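Long-range contacts in nitrate transport protein (Parabacteroides distasonis, PDB 3HN0), which probably serves as the substrate-binding component of an ABC transporter, perhaps one that takes up nitrate or a related small solute: residues S10-P15 / V59-N64; G79-G84 / A182-V187; V89-L94 / D161-I166; L99-N104 / R146-E151. All coordinates share one frame; numbering follows the deposited sequence. Where two conformers were deposited one is given.

Interaction 1 of 4, residues S10-P15 / V59-N64; sequences SVLRGP and VLPMIN
Val11 and Val59 are paired across two parallel strands, their side chains lying side by side and pointing the same way. The branches that meet are Val11 CG2 and Val59 CG2, 4.0 Å apart. In Val11 the other branch, CG1, is anti to the backbone N (chi1 -179°), which turns CG2 back beside that N. Val59 has the same form, and the two CG2 methyls lie alongside each other. The backbone of Val59 is held at both polar atoms. Val59 N donates to Ser10 O at 2.8 Å, in a bond bent to 140°. Val59 O accepts from Leu12 N at 3.0 Å, and this bond is straighter, at 165°. The same oxygen lies 3.4 Å from Leu12 CB. Further on, Leu12 CD2 touches Pro61 CD at 3.8 Å, the two side chains crossing at about a right angle.

Strands 6-12 and 57-61 are neighbours in a mixed sheet that forms the core of one lobe, consistent with the two-lobed fold of periplasmic binding proteins. A beta-alpha-beta crossover through helix 43-51 links strand 33-40 to strand 57-61. The second strand ends at Pro61, the N-cap of helix 62-70.

Around this first shell, Phe20 touches both valines, and Pro43 of helix 43-51 touches Leu12. Val11 is bonded through its backbone to Lys38 and Val40 in strand 33-40. Leu60 is bonded in the same way to Ala185 in strand 184-188. Ser10 OG is hydrogen-bonded to Thr55 OG1, and Arg13 NE forms a salt bridge with Asp41.

Interaction 2 of 4, residues G79-G84 / A182-V187; sequences GCPIWG and AQTAVV
Gly79 and Val186 form an antiparallel, hydrogen-bonded pair in the mixed sheet of one lobe, consistent with a periplasmic-binding-protein fold. Strand 184-188 lies there between strands 57-61 and 76-82. Val186 N donates to Gly79 O at 2.9 Å, nearly straight at 170°. The short strand segments are far from exactly antiparallel, with 127° between their directions.

The dry part of the contact is close-packed. Pro81 CD rests on Val186 CG2 at 3.8 Å. Ile82 CG2 lies 3.6 Å from Thr184 CB. Trp83 sets out away from segment 182-187, but the ring swings back to meet Ala182 through CZ3 and CH2. With CG beside the backbone N (chi1 -60°), Trp83 CZ3 comes to 3.6 Å from Ala182 CB. One face of the indole is covered by Cys80 SG, 3.8 Å above the ring plane and offset toward the rim. Trp83 NE1 is tied to Tyr243 O, which fixes the turn of the ring. A 1,2-ethanediol molecule, probably from the crystallisation liquor, sits about 3 Å from the nearest Trp83 side-chain atom. Replacing this tryptophan by an alanine is likely to leave Ala182 and Cys80 without their cover and Tyr243 O without its donor. Thr184 O is buried here and has no hydrogen-bond partner in the model.

The wetter part lies where strand 76-82 ends and strand 184-188 begins. Here waters replace direct bonds. One water donates to Ile82 O at 2.6 Å and is also bonded to Thr184 OG1. A second water donates to Trp83 O and accepts from Gln183 NE2, at 2.9 Å from that nitrogen.

Interaction 3 of 4, residues V89-L94 / D161-I166; sequences VEKTPL and DSSLRI
Lys91 reaches across to Asp161, Ser163 and Leu164, and its chain can be followed outward. CB lies near the Ser163 hydroxyl. Lys91 CG rests on Leu164 CD1 at 3.6 Å, the two side chains crossing at about a right angle. Lys91 CD comes to 3.5 Å from Asp161 OD2. CE passes beside Ser163 OG, a contact less certain because Ser163 was deposited in two conformers. The chain bends at chi3 (66°) and chi4, which brings Lys91 NZ to Asp161 OD2 at 2.6 Å. This salt bridge uses the syn lone pair of OD2.

The other carboxylate oxygen is used within its own segment. Asp161 OD1 accepts from Ser163 N at 3.0 Å, an Asx turn laid over the type I beta turn from Asp161 to Leu164. A leucine in place of this aspartate is likely to leave Lys91 without its counter-charge and the turn without the carboxylate that fastens it.

Beyond the turn the segments become antiparallel strands. Glu90 and Arg165 are a hydrogen-bonded pair, with Glu90 N donating to Arg165 O at 2.9 Å and Arg165 N returning a bond to Glu90 O. Val89 and Ile166 are the next, non-hydrogen-bonded pair. Val89 CB also packs on Leu164 CG at 3.9 Å, and helix 153-160 covers this apolar side. Strand 87-90 is central in a three-stranded antiparallel sheet, consistent with the second lobe of a two-lobed binding protein.

One carboxylate thus serves both segments. OD1 holds the turn after helix 153-160, while the short ion pair at OD2 probably fixes the tip of Lys91, just beyond the Glu90-Arg165 pair.

Interaction 4 of 4, residues L99-N104 / R146-E151; sequences LYVFGN and RAVLGE
The Tyr100 ring meets Arg146 O at its edge, with the oxygen in the ring plane and 3.8 Å from Tyr100 CD1. Phe102 also presents an edge. Its CE1 lies 3.4 Å from Val148 O, and Val148 C is in the plane of the ring. Phe102 CG sits between the backbone N and the carbonyl carbon (chi1 66°), which folds the ring back toward Val148. Val148 O is buried and has no hydrogen-bond partner in the model; the Phe102 edge lies against it. The guanidinium group of Arg146 is the third flat group. It forms a cation-pi contact with Tyr123 and a salt bridge with Glu90.

Two backbone bonds join the segments, which run in roughly the same direction. Tyr100 N donates to Arg146 O at 2.9 Å, almost straight at 174°. Val148 N donates to Tyr100 O at 3.2 Å. These bonds bracket Ala147, which is bridged to Tyr100. Leu99 packs beside the bridge. Its CD1 lies 3.5 Å from Arg146 CG and 3.4 Å from Ala147 CA, the latter tighter than usual for two carbons.

The contact belongs to the lobe built round the three-stranded sheet, consistent with a two-lobed binding protein. The intervening chain runs through helix 107-119, strand 125-126 and helix 132-141. Strand 99-100 pairs with strand 125-126 and makes this single bridge to strand 146-149, which in turn borders strand 87-90. Thr112 of helix 107-119 touches both Leu99 and Val148. Ile135 of helix 132-141 touches Phe102, Ala147 and Leu149.

Interactions 1 and 2 are buried in the same mixed sheet, one joining parallel strands and the other antiparallel ones. They meet where strands 57-61 and 184-188 are neighbours. Interactions 3 and 4 belong to the other lobe and share the three-stranded sheet through strands 87-90 and 146-149. A probable backbone hydrogen bond from Val89 N to Ala147 O joins them. Interaction 4 is buried, with apolar side chains packed beside backbone hydrogen bonds. Interaction 3 is partly exposed, about 24 Å from the chain centre to its own centre, and adds an ion pair across its segments. Waters bridge both interactions 2 and 3. Interactions 1 and 4 touch through Pro15 and Glu151.

Interaction 1 of 4, residues S10-P15 / V59-N64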
loop_
_atom_site.group_PDB
_atom_site.type_symbol
_atom_site.label_atom_id
_atom_site.label_comp_id
_atom_site.label_asym_id
_atom_site.label_seq_id
_atom_site.Cartn_x
_atom_site.Cartn_y
_atom_site.Cartn_z
ATOM N N SER A 10 23.759 13.427 -3.343
ATOM C CA SER A 10 24.293 12.735 -2.175
ATOM C C SER A 10 23.257 11.729 -1.733
ATOM O O SER A 10 22.121 12.112 -1.456
ATOM C CB SER A 10 24.562 13.733 -1.045
ATOM O OG SER A 10 25.482 14.722 -1.455
ATOM N N VAL A 11 23.633 10.456 -1.675
ATOM C CA VAL A 11 22.719 9.408 -1.270
ATOM C C VAL A 11 23.203 8.859 0.105
ATOM O O VAL A 11 24.313 8.376 0.220
ATOM C CB VAL A 11 22.606 8.334 -2.335
ATOM C CG1 VAL A 11 21.612 7.268 -1.887
ATOM C CG2 VAL A 11 22.161 8.920 -3.691
ATOM N N LEU A 12 22.425 9.029 1.186
ATOM C CA LEU A 12 22.821 8.396 2.469
ATOM C C LEU A 12 23.012 6.875 2.239
ATOM O O LEU A 12 22.197 6.235 1.620
ATOM C CB LEU A 12 21.775 8.605 3.534
ATOM C CG LEU A 12 22.092 8.028 4.918
ATOM C CD1 LEU A 12 23.380 8.550 5.435
ATOM C CD2 LEU A 12 20.930 8.391 5.863
ATOM N N ARG A 13 24.129 6.326 2.707
ATOM C CA ARG A 13 24.412 4.881 2.566
ATOM C C ARG A 13 23.219 4.020 2.961
ATOM O O ARG A 13 22.584 4.287 3.989
ATOM C CB ARG A 13 25.607 4.519 3.470
ATOM C CG ARG A 13 26.088 3.046 3.284
ATOM C CD ARG A 13 27.477 2.787 3.967
ATOM N NE ARG A 13 28.559 3.629 3.429
ATOM C CZ ARG A 13 29.201 3.417 2.267
ATOM N NH1 ARG A 13 28.885 2.389 1.479
ATOM N NH2 ARG A 13 30.164 4.254 1.876
ATOM N N GLY A 14 22.939 2.973 2.196
ATOM C CA GLY A 14 21.758 2.140 2.457
ATOM C C GLY A 14 21.106 1.703 1.185
ATOM O O GLY A 14 21.659 1.934 0.097
ATOM N N PRO A 15 19.879 1.165 1.269
ATOM C CA PRO A 15 19.135 0.685 0.099
ATOM C C PRO A 15 18.629 1.704 -0.976
ATOM O O PRO A 15 18.379 1.349 -2.139
ATOM C CB PRO A 15 17.991 -0.092 0.726
ATOM C CG PRO A 15 17.795 0.477 2.059
ATOM C CD PRO A 15 19.112 0.990 2.532
ATOM N N VAL A 59 19.456 12.363 -0.580
ATOM C CA VAL A 59 18.482 11.356 -0.297
ATOM C C VAL A 59 18.727 10.916 1.150
ATOM O O VAL A 59 19.829 10.424 1.452
ATOM C CB VAL A 59 18.655 10.162 -1.287
ATOM C CG1 VAL A 59 17.515 9.162 -1.094
ATOM C CG2 VAL A 59 18.719 10.671 -2.759
ATOM N N LEU A 60 17.735 11.134 2.036
ATOM C CA LEU A 60 17.879 10.917 3.475
ATOM C C LEU A 60 16.509 10.713 4.070
ATOM O O LEU A 60 15.475 10.880 3.393
ATOM C CB LEU A 60 18.625 12.078 4.179
ATOM C CG LEU A 60 17.879 13.425 4.384
ATOM C CD1 LEU A 60 18.845 14.403 4.961
ATOM C CD2 LEU A 60 17.292 14.021 3.104
ATOM N N PRO A 61 16.476 10.357 5.347
ATOM C CA PRO A 61 15.190 9.982 5.896
ATOM C C PRO A 61 14.209 11.144 5.819
ATOM O O PRO A 61 14.596 12.329 5.969
ATOM C CB PRO A 61 15.515 9.642 7.337
ATOM C CG PRO A 61 16.915 9.102 7.269
ATOM C CD PRO A 61 17.570 10.044 6.286
HETATM N N MSE A 62 12.955 10.786 5.540
HETATM C CA MSE A 62 11.875 11.773 5.477
HETATM C C MSE A 62 11.797 12.613 6.753
HETATM O O MSE A 62 11.549 13.830 6.677
HETATM C CB MSE A 62 10.528 11.080 5.197
HETATM C CG MSE A 62 9.357 11.937 4.974
HETATM SE SE MSE A 62 9.437 13.095 3.478
HETATM C CE MSE A 62 9.270 11.682 2.164
ATOM N N ILE A 63 12.012 12.007 7.918
ATOM C CA ILE A 63 11.926 12.838 9.166
ATOM C C ILE A 63 12.995 13.946 9.153
ATOM O O ILE A 63 12.735 15.071 9.541
ATOM C CB ILE A 63 11.906 12.001 10.474
ATOM C CG1 ILE A 63 13.169 11.188 10.677
ATOM C CG2 ILE A 63 10.688 11.007 10.450
ATOM C CD1 ILE A 63 13.257 10.619 12.126
ATOM N N ASN A 64 14.193 13.643 8.652
ATOM C CA ASN A 64 15.230 14.664 8.551
ATOM C C ASN A 64 14.839 15.730 7.591
ATOM O O ASN A 64 15.106 16.913 7.809
ATOM C CB ASN A 64 16.590 14.070 8.127
ATOM C CG ASN A 64 17.158 13.089 9.161
ATOM O OD1 ASN A 64 16.625 11.991 9.321
ATOM N ND2 ASN A 64 18.231 13.477 9.845
#

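Interaction 2 of 4, residues G79-G84 / A182-V187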
loop_
_atom_site.group_PDB
_atom_site.type_symbol
_atom_site.label_atom_id
_atom_site.label_comp_id
_atom_site.label_asym_id
_atom_site.label_seq_id
_atom_site.Cartn_x
_atom_site.Cartn_y
_atom_site.Cartn_z
ATOM N N GLY A 79 10.249 13.698 -3.832
ATOM C CA GLY A 79 9.491 12.482 -3.768
ATOM C C GLY A 79 10.233 11.405 -3.034
ATOM O O GLY A 79 11.229 11.691 -2.360
ATOM N N CYS A 80 9.759 10.175 -3.190
ATOM C CA CYS A 80 10.297 9.014 -2.457
ATOM C C CYS A 80 10.535 7.862 -3.415
ATOM O O CYS A 80 9.624 7.508 -4.158
ATOM C CB CYS A 80 9.359 8.638 -1.342
ATOM S SG CYS A 80 9.887 7.119 -0.455
ATOM N N PRO A 81 11.758 7.247 -3.394
ATOM C CA PRO A 81 12.094 6.220 -4.369
ATOM C C PRO A 81 12.088 4.794 -3.863
ATOM O O PRO A 81 12.385 3.881 -4.632
ATOM C CB PRO A 81 13.541 6.580 -4.708
ATOM C CG PRO A 81 14.108 7.082 -3.441
ATOM C CD PRO A 81 12.956 7.803 -2.770
ATOM N N ILE A 82 11.845 4.611 -2.585
ATOM C CA ILE A 82 11.987 3.287 -2.005
ATOM C C ILE A 82 10.920 3.168 -0.928
ATOM O O ILE A 82 10.611 4.118 -0.206
ATOM C CB ILE A 82 13.465 3.055 -1.516
ATOM C CG1 ILE A 82 13.667 1.640 -0.917
ATOM C CG2 ILE A 82 13.864 4.100 -0.443
ATOM C CD1 ILE A 82 15.147 1.277 -0.508
ATOM N N TRP A 83 10.307 1.982 -0.859
ATOM C CA TRP A 83 9.110 1.794 -0.048
ATOM C C TRP A 83 9.207 0.582 0.914
ATOM O O TRP A 83 8.317 0.335 1.710
ATOM C CB TRP A 83 7.875 1.675 -0.978
ATOM C CG TRP A 83 7.734 2.941 -1.798
ATOM C CD1 TRP A 83 8.360 3.219 -2.968
ATOM C CD2 TRP A 83 7.039 4.142 -1.409
ATOM N NE1 TRP A 83 8.088 4.501 -3.370
ATOM C CE2 TRP A 83 7.241 5.088 -2.451
ATOM C CE3 TRP A 83 6.220 4.491 -0.321
ATOM C CZ2 TRP A 83 6.715 6.351 -2.418
ATOM C CZ3 TRP A 83 5.659 5.762 -0.300
ATOM C CH2 TRP A 83 5.931 6.697 -1.346
ATOM N N GLY A 84 10.283 -0.171 0.820
ATOM C CA GLY A 84 10.478 -1.391 1.622
ATOM C C GLY A 84 11.736 -1.249 2.457
ATOM O O GLY A 84 12.841 -1.529 2.005
ATOM N N ALA A 182 6.055 6.649 3.163
ATOM C CA ALA A 182 7.054 7.434 2.473
ATOM C C ALA A 182 8.162 7.817 3.479
ATOM O O ALA A 182 8.212 8.936 3.988
ATOM C CB ALA A 182 6.410 8.630 1.790
ATOM N N GLN A 183 9.063 6.877 3.752
ATOM C CA GLN A 183 10.078 7.046 4.826
ATOM C C GLN A 183 11.369 7.650 4.345
ATOM O O GLN A 183 12.176 8.033 5.166
ATOM C CB GLN A 183 10.494 5.708 5.499
ATOM C CG GLN A 183 9.444 4.770 5.728
ATOM C CD GLN A 183 9.905 3.590 6.485
ATOM O OE1 GLN A 183 10.852 3.674 7.294
ATOM N NE2 GLN A 183 9.260 2.470 6.238
ATOM N N THR A 184 11.567 7.707 3.025
ATOM C CA THR A 184 12.786 8.179 2.428
ATOM C C THR A 184 12.505 9.354 1.495
ATOM O O THR A 184 11.538 9.312 0.713
ATOM C CB THR A 184 13.441 7.071 1.634
ATOM O OG1 THR A 184 13.676 5.948 2.491
ATOM C CG2 THR A 184 14.747 7.561 1.004
ATOM N N ALA A 185 13.290 10.411 1.642
ATOM C CA ALA A 185 13.104 11.641 0.918
ATOM C C ALA A 185 14.230 11.886 -0.050
ATOM O O ALA A 185 15.429 11.755 0.296
ATOM C CB ALA A 185 13.061 12.863 1.870
ATOM N N VAL A 186 13.837 12.272 -1.253
ATOM C CA VAL A 186 14.754 12.941 -2.182
ATOM C C VAL A 186 14.445 14.412 -2.056
ATOM O O VAL A 186 13.338 14.848 -2.414
ATOM C CB VAL A 186 14.568 12.465 -3.638
ATOM C CG1 VAL A 186 15.519 13.216 -4.577
ATOM C CG2 VAL A 186 14.751 10.943 -3.764
ATOM N N VAL A 187 15.426 15.194 -1.617
ATOM C CA VAL A 187 15.256 16.638 -1.462
ATOM C C VAL A 187 16.189 17.392 -2.402
ATOM O O VAL A 187 17.209 16.843 -2.832
ATOM C CB VAL A 187 15.500 17.078 0.005
ATOM C CG1 VAL A 187 14.503 16.291 0.938
ATOM C CG2 VAL A 187 16.979 16.963 0.430
HETATM O O HOH W 1 11.140 4.552 2.297
HETATM O O HOH W 2 8.015 2.251 3.619
#

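Interaction 3 of 4, residues V89-L94 / D161-I166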
loop_
_atom_site.group_PDB
_atom_site.type_symbol
_atom_site.label_atom_id
_atom_site.label_comp_id
_atom_site.label_asym_id
_atom_site.label_seq_id
_atom_site.Cartn_x
_atom_site.Cartn_y
_atom_site.Cartn_z
ATOM N N VAL A 89 12.345 -10.046 11.664
ATOM C CA VAL A 89 12.891 -11.384 11.516
ATOM C C VAL A 89 12.907 -12.086 12.878
ATOM O O VAL A 89 13.090 -11.451 13.909
ATOM C CB VAL A 89 14.316 -11.357 10.914
ATOM C CG1 VAL A 89 14.280 -10.790 9.502
ATOM C CG2 VAL A 89 15.323 -10.522 11.796
ATOM N N GLU A 90 12.695 -13.388 12.852
ATOM C CA GLU A 90 12.681 -14.182 14.063
ATOM C C GLU A 90 13.339 -15.521 13.786
ATOM O O GLU A 90 13.224 -16.068 12.676
ATOM C CB GLU A 90 11.239 -14.360 14.598
ATOM C CG GLU A 90 10.386 -13.089 14.562
ATOM C CD GLU A 90 9.053 -13.222 15.293
ATOM O OE1 GLU A 90 9.068 -13.566 16.501
ATOM O OE2 GLU A 90 7.994 -12.950 14.669
ATOM N N LYS A 91 14.024 -16.030 14.803
ATOM C CA LYS A 91 14.594 -17.364 14.770
ATOM C C LYS A 91 13.602 -18.348 15.338
ATOM O O LYS A 91 12.827 -17.999 16.222
ATOM C CB LYS A 91 15.862 -17.424 15.608
ATOM C CG LYS A 91 17.031 -16.828 14.908
ATOM C CD LYS A 91 18.327 -16.901 15.704
ATOM C CE LYS A 91 18.818 -18.336 15.919
ATOM N NZ LYS A 91 20.241 -18.531 15.538
ATOM N N THR A 92 13.643 -19.570 14.798
ATOM C CA THR A 92 12.935 -20.734 15.342
ATOM C C THR A 92 13.974 -21.791 15.729
ATOM O O THR A 92 14.775 -22.204 14.879
ATOM C CB THR A 92 11.987 -21.363 14.299
ATOM O OG1 THR A 92 11.244 -20.319 13.667
ATOM C CG2 THR A 92 11.021 -22.370 14.958
ATOM N N PRO A 93 13.981 -22.217 17.006
ATOM C CA PRO A 93 13.106 -21.777 18.094
ATOM C C PRO A 93 13.456 -20.399 18.628
ATOM O O PRO A 93 14.592 -19.915 18.465
ATOM C CB PRO A 93 13.337 -22.835 19.188
ATOM C CG PRO A 93 14.707 -23.365 18.917
ATOM C CD PRO A 93 14.842 -23.347 17.417
ATOM N N LEU A 94 12.468 -19.781 19.269
ATOM C CA LEU A 94 12.651 -18.494 19.904
ATOM C C LEU A 94 13.111 -18.710 21.345
ATOM O O LEU A 94 12.326 -19.100 22.218
ATOM C CB LEU A 94 11.348 -17.707 19.867
ATOM C CG LEU A 94 11.461 -16.279 20.386
ATOM C CD1 LEU A 94 12.064 -15.389 19.311
ATOM C CD2 LEU A 94 10.094 -15.778 20.831
ATOM N N ASP A 161 22.284 -17.119 8.667
ATOM C CA ASP A 161 21.583 -17.933 9.619
ATOM C C ASP A 161 20.359 -18.451 8.923
ATOM O O ASP A 161 19.318 -17.765 8.833
ATOM C CB ASP A 161 21.172 -17.134 10.860
ATOM C CG ASP A 161 20.584 -18.027 11.945
ATOM O OD1 ASP A 161 20.087 -19.139 11.626
ATOM O OD2 ASP A 161 20.636 -17.626 13.123
ATOM N N SER A 162 20.463 -19.683 8.444
ATOM C CA SER A 162 19.399 -20.229 7.638
ATOM C C SER A 162 18.148 -20.625 8.390
ATOM O O SER A 162 17.180 -21.005 7.734
ATOM C CB SER A 162 19.916 -21.402 6.793
ATOM O OG SER A 162 20.091 -22.519 7.612
ATOM N N SER A 163 18.198 -20.563 9.731
ATOM C CA SER A 163 17.042 -20.670 10.623
ATOM C C SER A 163 16.149 -19.398 10.632
ATOM O O SER A 163 14.955 -19.489 10.851
ATOM C CB SER A 163 17.479 -21.047 12.053
ATOM O OG SER A 163 17.805 -19.955 12.919
ATOM N N LEU A 164 16.738 -18.250 10.312
ATOM C CA LEU A 164 16.093 -16.957 10.471
ATOM C C LEU A 164 15.034 -16.837 9.383
ATOM O O LEU A 164 15.266 -17.257 8.261
ATOM C CB LEU A 164 17.131 -15.822 10.315
ATOM C CG LEU A 164 16.702 -14.456 10.769
ATOM C CD1 LEU A 164 16.494 -14.394 12.332
ATOM C CD2 LEU A 164 17.746 -13.413 10.238
ATOM N N ARG A 165 13.892 -16.250 9.728
ATOM C CA ARG A 165 12.815 -15.997 8.793
ATOM C C ARG A 165 12.267 -14.582 8.950
ATOM O O ARG A 165 12.186 -14.080 10.053
ATOM C CB ARG A 165 11.670 -17.000 9.010
ATOM C CG ARG A 165 12.048 -18.454 8.737
ATOM C CD ARG A 165 12.111 -18.762 7.228
ATOM N NE ARG A 165 12.421 -20.180 6.962
ATOM C CZ ARG A 165 13.652 -20.687 6.897
ATOM N NH1 ARG A 165 14.710 -19.896 7.087
ATOM N NH2 ARG A 165 13.836 -21.993 6.661
ATOM N N ILE A 166 11.823 -13.998 7.842
ATOM C CA ILE A 166 11.004 -12.773 7.885
ATOM C C ILE A 166 9.599 -13.206 8.347
ATOM O O ILE A 166 9.029 -14.131 7.783
ATOM C CB ILE A 166 10.921 -12.117 6.549
ATOM C CG1 ILE A 166 12.287 -11.585 6.137
ATOM C CG2 ILE A 166 9.897 -11.001 6.588
ATOM C CD1 ILE A 166 12.332 -11.052 4.701
HETATM O O HOH W 3 12.009 -18.626 12.085
#

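Interaction 4 of 4, residues L99-N104 / R146-E151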
loop_
_atom_site.group_PDB
_atom_site.type_symbol
_atom_site.label_atom_id
_atom_site.label_comp_id
_atom_site.label_asym_id
_atom_site.label_seq_id
_atom_site.Cartn_x
_atom_site.Cartn_y
_atom_site.Cartn_z
ATOM N N LEU A 99 12.966 -8.027 21.305
ATOM C CA LEU A 99 13.037 -7.555 19.947
ATOM C C LEU A 99 14.071 -6.461 19.873
ATOM O O LEU A 99 13.932 -5.407 20.499
ATOM C CB LEU A 99 11.668 -7.041 19.467
ATOM C CG LEU A 99 11.575 -6.332 18.118
ATOM C CD1 LEU A 99 12.105 -7.214 17.051
ATOM C CD2 LEU A 99 10.088 -5.945 17.863
ATOM N N TYR A 100 15.128 -6.714 19.121
ATOM C CA TYR A 100 16.209 -5.763 19.026
ATOM C C TYR A 100 15.940 -4.793 17.907
ATOM O O TYR A 100 15.674 -5.209 16.771
ATOM C CB TYR A 100 17.539 -6.462 18.798
ATOM C CG TYR A 100 18.095 -7.094 20.036
ATOM C CD1 TYR A 100 17.577 -8.276 20.521
ATOM C CD2 TYR A 100 19.140 -6.490 20.745
ATOM C CE1 TYR A 100 18.099 -8.870 21.713
ATOM C CE2 TYR A 100 19.671 -7.069 21.877
ATOM C CZ TYR A 100 19.147 -8.250 22.354
ATOM O OH TYR A 100 19.670 -8.814 23.503
ATOM N N VAL A 101 16.080 -3.503 18.233
ATOM C CA VAL A 101 15.759 -2.406 17.345
ATOM C C VAL A 101 16.949 -1.449 17.254
ATOM O O VAL A 101 17.503 -1.033 18.272
ATOM C CB VAL A 101 14.500 -1.636 17.909
ATOM C CG1 VAL A 101 14.147 -0.480 17.025
ATOM C CG2 VAL A 101 13.315 -2.597 18.086
ATOM N N PHE A 102 17.352 -1.127 16.038
ATOM C CA PHE A 102 18.398 -0.161 15.815
ATOM C C PHE A 102 17.762 1.261 15.679
ATOM O O PHE A 102 16.552 1.410 15.590
ATOM C CB PHE A 102 19.223 -0.543 14.585
ATOM C CG PHE A 102 18.453 -0.475 13.290
ATOM C CD1 PHE A 102 17.676 -1.570 12.854
ATOM C CD2 PHE A 102 18.494 0.663 12.497
ATOM C CE1 PHE A 102 16.946 -1.500 11.671
ATOM C CE2 PHE A 102 17.785 0.718 11.294
ATOM C CZ PHE A 102 16.986 -0.358 10.897
ATOM N N GLY A 103 18.594 2.292 15.712
ATOM C CA GLY A 103 18.117 3.664 15.543
ATOM C C GLY A 103 17.097 4.147 16.555
ATOM O O GLY A 103 16.120 4.824 16.203
ATOM N N ASN A 104 17.335 3.838 17.829
ATOM C CA ASN A 104 16.507 4.338 18.900
ATOM C C ASN A 104 16.140 5.807 18.685
ATOM O O ASN A 104 17.016 6.599 18.405
ATOM C CB ASN A 104 17.207 4.204 20.261
ATOM C CG ASN A 104 16.381 4.801 21.383
ATOM O OD1 ASN A 104 16.579 5.958 21.771
ATOM N ND2 ASN A 104 15.414 4.047 21.862
ATOM N N ARG A 146 15.224 -12.032 17.678
ATOM C CA ARG A 146 14.120 -11.316 17.054
ATOM C C ARG A 146 14.611 -9.897 16.865
ATOM O O ARG A 146 15.204 -9.332 17.785
ATOM C CB ARG A 146 12.902 -11.476 17.978
ATOM C CG ARG A 146 11.722 -10.585 17.810
ATOM C CD ARG A 146 10.701 -10.866 18.964
ATOM N NE ARG A 146 9.863 -12.021 18.685
ATOM C CZ ARG A 146 9.059 -12.612 19.572
ATOM N NH1 ARG A 146 8.988 -12.178 20.820
ATOM N NH2 ARG A 146 8.317 -13.643 19.205
ATOM N N ALA A 147 14.410 -9.358 15.651
ATOM C CA ALA A 147 14.928 -8.067 15.301
ATOM C C ALA A 147 14.196 -7.468 14.125
ATOM O O ALA A 147 13.430 -8.136 13.440
ATOM C CB ALA A 147 16.448 -8.184 14.981
ATOM N N VAL A 148 14.433 -6.176 13.952
ATOM C CA VAL A 148 14.032 -5.495 12.743
ATOM C C VAL A 148 15.264 -5.118 11.940
ATOM O O VAL A 148 16.270 -4.686 12.497
ATOM C CB VAL A 148 13.164 -4.262 13.016
ATOM C CG1 VAL A 148 11.766 -4.684 13.491
ATOM C CG2 VAL A 148 13.845 -3.332 13.968
ATOM N N LEU A 149 15.165 -5.305 10.619
ATOM C CA LEU A 149 16.266 -5.024 9.675
ATOM C C LEU A 149 15.735 -4.551 8.332
ATOM O O LEU A 149 14.666 -4.927 7.918
ATOM C CB LEU A 149 17.128 -6.282 9.430
ATOM C CG LEU A 149 18.019 -6.763 10.562
ATOM C CD1 LEU A 149 18.631 -8.150 10.200
ATOM C CD2 LEU A 149 19.111 -5.809 10.954
ATOM N N GLY A 150 16.575 -3.799 7.628
ATOM C CA GLY A 150 16.411 -3.490 6.204
ATOM C C GLY A 150 17.639 -3.977 5.440
ATOM O O GLY A 150 18.567 -4.514 6.024
ATOM N N GLU A 151 17.632 -3.790 4.129
ATOM C CA GLU A 151 18.663 -4.322 3.262
ATOM C C GLU A 151 19.900 -3.460 3.292
ATOM O O GLU A 151 19.765 -2.279 3.435
ATOM C CB GLU A 151 18.112 -4.407 1.863
ATOM C CG GLU A 151 16.944 -5.408 1.755
ATOM C CD GLU A 151 17.384 -6.838 1.896
ATOM O OE1 GLU A 151 18.600 -7.136 2.091
ATOM O OE2 GLU A 151 16.509 -7.690 1.819
#